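PDB 4MYK: formiminoglutamase from Trypanosoma cruzi, which hydrolyses N-formimino-L-glutamate, probably to formamide and glutamate, as an arginase-like manganese metalloenzyme. Local coordinates for residues 114-128 and 272-284. The protein carries 1 engineered substitution. Numbering follows the deposited sequence.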
loop_
_atom_site.group_PDB
_atom_site.type_symbol
_atom_site.label_atom_id
_atom_site.label_comp_id
_atom_site.label_asym_id
_atom_site.label_seq_id
_atom_site.Cartn_x
_atom_site.Cartn_y
_atom_site.Cartn_z
ATOM N N PHE A 114 25.154 20.831 -9.497
ATOM C CA PHE A 114 24.017 20.520 -8.627
ATOM C C PHE A 114 24.336 19.383 -7.654
ATOM O O PHE A 114 24.561 18.240 -8.071
ATOM C CB PHE A 114 22.771 20.182 -9.453
ATOM C CG PHE A 114 21.528 19.958 -8.629
ATOM C CD1 PHE A 114 21.327 18.769 -7.955
ATOM C CD2 PHE A 114 20.552 20.938 -8.549
ATOM C CE1 PHE A 114 20.191 18.570 -7.206
ATOM C CE2 PHE A 114 19.410 20.742 -7.807
ATOM C CZ PHE A 114 19.230 19.557 -7.133
ATOM N N PRO A 115 24.340 19.695 -6.346
ATOM C CA PRO A 115 24.619 18.702 -5.307
ATOM C C PRO A 115 23.367 17.906 -4.908
ATOM O O PRO A 115 22.318 18.495 -4.606
ATOM C CB PRO A 115 25.070 19.562 -4.118
ATOM C CG PRO A 115 24.747 20.986 -4.483
ATOM C CD PRO A 115 23.958 20.981 -5.751
ATOM N N PHE A 116 23.481 16.579 -4.910
ATOM C CA PHE A 116 22.449 15.717 -4.329
ATOM C C PHE A 116 23.069 14.918 -3.191
ATOM O O PHE A 116 24.040 14.173 -3.398
ATOM C CB PHE A 116 21.848 14.776 -5.380
ATOM C CG PHE A 116 20.980 13.683 -4.797
ATOM C CD1 PHE A 116 19.626 13.888 -4.591
ATOM C CD2 PHE A 116 21.521 12.442 -4.466
ATOM C CE1 PHE A 116 18.828 12.878 -4.058
ATOM C CE2 PHE A 116 20.726 11.430 -3.940
ATOM C CZ PHE A 116 19.380 11.653 -3.737
ATOM N N VAL A 117 22.525 15.079 -1.990
ATOM C CA VAL A 117 23.109 14.451 -0.812
ATOM C C VAL A 117 22.237 13.304 -0.334
ATOM O O VAL A 117 21.075 13.500 0.023
ATOM C CB VAL A 117 23.309 15.464 0.335
ATOM C CG1 VAL A 117 24.053 14.810 1.511
ATOM C CG2 VAL A 117 24.060 16.704 -0.162
ATOM N N ILE A 118 22.792 12.100 -0.343
ATOM C CA ILE A 118 22.052 10.937 0.126
ATOM C C ILE A 118 22.472 10.586 1.549
ATOM O O ILE A 118 23.656 10.422 1.828
ATOM C CB ILE A 118 22.213 9.715 -0.816
ATOM C CG1 ILE A 118 21.462 8.508 -0.257
ATOM C CG2 ILE A 118 23.685 9.389 -1.067
ATOM C CD1 ILE A 118 19.988 8.753 -0.101
ATOM N N GLY A 119 21.487 10.499 2.444
ATOM C CA GLY A 119 21.727 10.176 3.838
ATOM C C GLY A 119 21.250 8.779 4.220
ATOM O O GLY A 119 20.723 8.033 3.379
ATOM N N GLY A 120 21.390 8.440 5.500
ATOM C CA GLY A 120 21.785 9.397 6.522
ATOM C C GLY A 120 20.529 9.995 7.138
ATOM O O GLY A 120 19.482 9.998 6.505
ATOM N N GLY A 121 20.617 10.497 8.367
ATOM C CA GLY A 121 19.472 11.114 9.027
ATOM C C GLY A 121 19.233 12.594 8.735
ATOM O O GLY A 121 20.083 13.272 8.169
ATOM N N ASN A 122 18.065 13.086 9.149
ATOM C CA ASN A 122 17.614 14.467 8.923
ATOM C C ASN A 122 18.676 15.534 9.146
ATOM O O ASN A 122 18.649 16.605 8.514
ATOM C CB ASN A 122 16.438 14.812 9.856
ATOM C CG ASN A 122 15.180 13.999 9.574
ATOM O OD1 ASN A 122 14.800 13.769 8.422
ATOM N ND2 ASN A 122 14.511 13.586 10.640
ATOM N N ASP A 123 19.592 15.250 10.067
ATOM C CA ASP A 123 20.516 16.269 10.578
ATOM C C ASP A 123 21.473 16.838 9.519
ATOM O O ASP A 123 21.983 17.948 9.665
ATOM C CB ASP A 123 21.272 15.740 11.795
ATOM C CG ASP A 123 20.369 15.589 13.017
ATOM O OD1 ASP A 123 20.885 15.241 14.102
ATOM O OD2 ASP A 123 19.146 15.825 12.903
ATOM N N GLN A 124 21.685 16.073 8.449
ATOM C CA GLN A 124 22.485 16.510 7.315
ATOM C C GLN A 124 21.945 17.806 6.698
ATOM O O GLN A 124 22.685 18.545 6.048
ATOM C CB GLN A 124 22.515 15.408 6.251
ATOM C CG GLN A 124 21.199 15.246 5.473
ATOM C CD GLN A 124 21.281 14.176 4.405
ATOM O OE1 GLN A 124 22.326 13.562 4.203
ATOM N NE2 GLN A 124 20.178 13.942 3.717
ATOM N N SER A 125 20.655 18.070 6.901
ATOM C CA SER A 125 19.992 19.192 6.253
ATOM C C SER A 125 20.493 20.530 6.765
ATOM O O SER A 125 20.453 21.524 6.044
ATOM C CB SER A 125 18.487 19.103 6.449
ATOM O OG SER A 125 18.016 17.816 6.101
ATOM N N ALA A 126 20.959 20.559 8.012
ATOM C CA ALA A 126 21.495 21.792 8.576
ATOM C C ALA A 126 22.756 22.247 7.824
ATOM O O ALA A 126 22.796 23.361 7.303
ATOM C CB ALA A 126 21.747 21.643 10.068
ATOM N N PRO A 127 23.781 21.375 7.741
ATOM C CA PRO A 127 24.979 21.683 6.948
ATOM C C PRO A 127 24.623 22.082 5.521
ATOM O O PRO A 127 25.141 23.062 4.991
ATOM C CB PRO A 127 25.729 20.349 6.927
ATOM C CG PRO A 127 25.294 19.643 8.144
ATOM C CD PRO A 127 23.876 20.051 8.390
ATOM N N ASN A 128 23.746 21.296 4.906
ATOM C CA ASN A 128 23.292 21.524 3.538
ATOM C C ASN A 128 22.669 22.900 3.325
ATOM O O ASN A 128 22.955 23.576 2.344
ATOM C CB ASN A 128 22.290 20.437 3.142
ATOM C CG ASN A 128 22.945 19.090 2.948
ATOM O OD1 ASN A 128 24.164 18.990 2.845
ATOM N ND2 ASN A 128 22.134 18.045 2.875
ATOM N N PRO A 272 14.013 25.202 -12.403
ATOM C CA PRO A 272 15.368 25.760 -12.485
ATOM C C PRO A 272 15.809 26.537 -11.245
ATOM O O PRO A 272 17.010 26.752 -11.057
ATOM C CB PRO A 272 15.290 26.686 -13.701
ATOM C CG PRO A 272 13.862 27.039 -13.816
ATOM C CD PRO A 272 13.102 25.819 -13.380
ATOM N N THR A 273 14.865 26.953 -10.407
ATOM C CA THR A 273 15.226 27.605 -9.152
ATOM C C THR A 273 15.669 26.605 -8.076
ATOM O O THR A 273 16.213 27.001 -7.041
ATOM C CB THR A 273 14.081 28.470 -8.596
ATOM O OG1 THR A 273 12.907 27.666 -8.418
ATOM C CG2 THR A 273 13.780 29.623 -9.546
ATOM N N VAL A 274 15.431 25.318 -8.306
ATOM C CA VAL A 274 15.846 24.309 -7.335
ATOM C C VAL A 274 17.338 23.998 -7.489
ATOM O O VAL A 274 17.760 23.388 -8.481
ATOM C CB VAL A 274 15.003 23.029 -7.447
ATOM C CG1 VAL A 274 15.570 21.932 -6.554
ATOM C CG2 VAL A 274 13.561 23.330 -7.076
ATOM N N MET A 275 18.131 24.407 -6.501
ATOM C CA MET A 275 19.581 24.439 -6.675
ATOM C C MET A 275 20.335 23.307 -5.972
ATOM O O MET A 275 21.521 23.076 -6.231
ATOM C CB MET A 275 20.134 25.816 -6.283
ATOM C CG MET A 275 19.481 26.971 -7.047
ATOM S SD MET A 275 19.719 26.879 -8.835
ATOM C CE MET A 275 21.486 27.156 -8.922
ATOM N N MET A 276 19.649 22.604 -5.087
ATOM C CA MET A 276 20.207 21.386 -4.532
ATOM C C MET A 276 19.091 20.563 -3.933
ATOM O O MET A 276 17.967 21.019 -3.799
ATOM C CB MET A 276 21.293 21.661 -3.484
ATOM C CG MET A 276 20.778 21.927 -2.076
ATOM S SD MET A 276 22.052 21.812 -0.774
ATOM C CE MET A 276 22.168 20.032 -0.573
ATOM N N MET A 277 19.428 19.338 -3.573
ATOM C CA MET A 277 18.463 18.389 -3.060
ATOM C C MET A 277 19.152 17.482 -2.061
ATOM O O MET A 277 20.307 17.116 -2.251
ATOM C CB MET A 277 17.893 17.538 -4.202
ATOM C CG MET A 277 17.194 16.291 -3.717
ATOM S SD MET A 277 16.117 15.522 -4.915
ATOM C CE MET A 277 15.175 14.455 -3.821
ATOM N N ASP A 278 18.458 17.150 -0.978
ATOM C CA ASP A 278 18.919 16.066 -0.124
ATOM C C ASP A 278 17.773 15.105 0.158
ATOM O O ASP A 278 16.609 15.441 -0.061
ATOM C CB ASP A 278 19.674 16.552 1.135
ATOM C CG ASP A 278 18.753 16.986 2.283
ATOM O OD1 ASP A 278 17.518 16.977 2.138
ATOM O OD2 ASP A 278 19.287 17.346 3.355
ATOM N N MET A 279 18.119 13.901 0.593
ATOM C CA MET A 279 17.148 12.833 0.781
ATOM C C MET A 279 17.525 12.158 2.070
ATOM O O MET A 279 18.628 11.636 2.187
ATOM C CB MET A 279 17.228 11.835 -0.374
ATOM C CG MET A 279 16.166 10.755 -0.363
ATOM S SD MET A 279 16.289 9.653 -1.803
ATOM C CE MET A 279 16.016 10.830 -3.138
ATOM N N SER A 280 16.613 12.180 3.037
ATOM C CA SER A 280 16.930 11.774 4.405
ATOM C C SER A 280 16.129 10.583 4.880
ATOM O O SER A 280 15.029 10.350 4.401
ATOM C CB SER A 280 16.672 12.935 5.374
ATOM O OG SER A 280 17.700 13.896 5.306
ATOM N N GLU A 281 16.709 9.847 5.834
ATOM C CA GLU A 281 16.004 8.847 6.647
ATOM C C GLU A 281 15.875 7.435 6.042
ATOM O O GLU A 281 15.218 6.569 6.615
ATOM C CB GLU A 281 14.651 9.394 7.142
ATOM C CG GLU A 281 14.778 10.605 8.091
ATOM C CD GLU A 281 15.452 10.235 9.399
ATOM O OE1 GLU A 281 15.339 9.056 9.796
ATOM O OE2 GLU A 281 16.087 11.110 10.027
ATOM N N LEU A 282 16.530 7.201 4.907
ATOM C CA LEU A 282 16.568 5.861 4.320
ATOM C C LEU A 282 17.305 4.913 5.261
ATOM O O LEU A 282 18.452 5.165 5.632
ATOM C CB LEU A 282 17.233 5.859 2.933
ATOM C CG LEU A 282 17.177 4.516 2.196
ATOM C CD1 LEU A 282 15.741 4.172 1.893
ATOM C CD2 LEU A 282 17.992 4.536 0.912
ATOM N N ASN A 283 16.641 3.819 5.625
ATOM C CA ASN A 283 17.111 2.937 6.685
ATOM C C ASN A 283 16.943 1.440 6.333
ATOM O O ASN A 283 15.880 0.843 6.569
ATOM C CB ASN A 283 16.374 3.290 7.973
ATOM C CG ASN A 283 16.931 2.584 9.166
ATOM O OD1 ASN A 283 17.489 1.488 9.049
ATOM N ND2 ASN A 283 16.777 3.196 10.333
ATOM N N PRO A 284 17.998 0.836 5.749
ATOM C CA PRO A 284 17.947 -0.530 5.203
ATOM C C PRO A 284 17.867 -1.602 6.278
ATOM O O PRO A 284 17.550 -2.750 5.958
ATOM C CB PRO A 284 19.262 -0.651 4.427
ATOM C CG PRO A 284 19.673 0.773 4.153
ATOM C CD PRO A 284 19.234 1.537 5.361
HETATM O O HOH W 1 18.207 8.722 2.970
#
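Parallel pairing of Val117 with Asp278 and their neighbours joins strands 114-119 and 274-280 at the centre of the eight-stranded parallel sheet of the arginase/deacetylase fold, and the loops beyond both strands meet at the manganese site. Four backbone hydrogen bonds run from Met277 N to Pro115 O through to Gly119 N to Met279 O. On one face, the Phe116 ring turns its edge to two methionines: Met277 SD lies 5.0 Å from the ring centroid, a Met-aromatic contact, while Met279, bent at chi3 (-62°), brings CE to 3.5 Å from Phe116 CZ. Helix 290-306 lends Phe299 to the same ring. The opposite face, under helix 125-135, carries Val117 beside the carboxylate of Asp278. Asp278 OD2 accepts a bond from Asn128 ND2 (3.0 Å), which approaches on the anti side close to the carboxylate plane, and Ser234 holds OD1, so both oxygens of this buried acid have partners. Past the strands, after the cis peptide preceding Gly120, Glu281 N bonds to Gly120 O. Asn122, a ligand of one manganese with Asp146 and Asp236, is tied through its backbone to Glu281: Asn122 N donates to Glu281 OE2 at 2.9 Å, on the anti side and 33° out of the carboxylate plane.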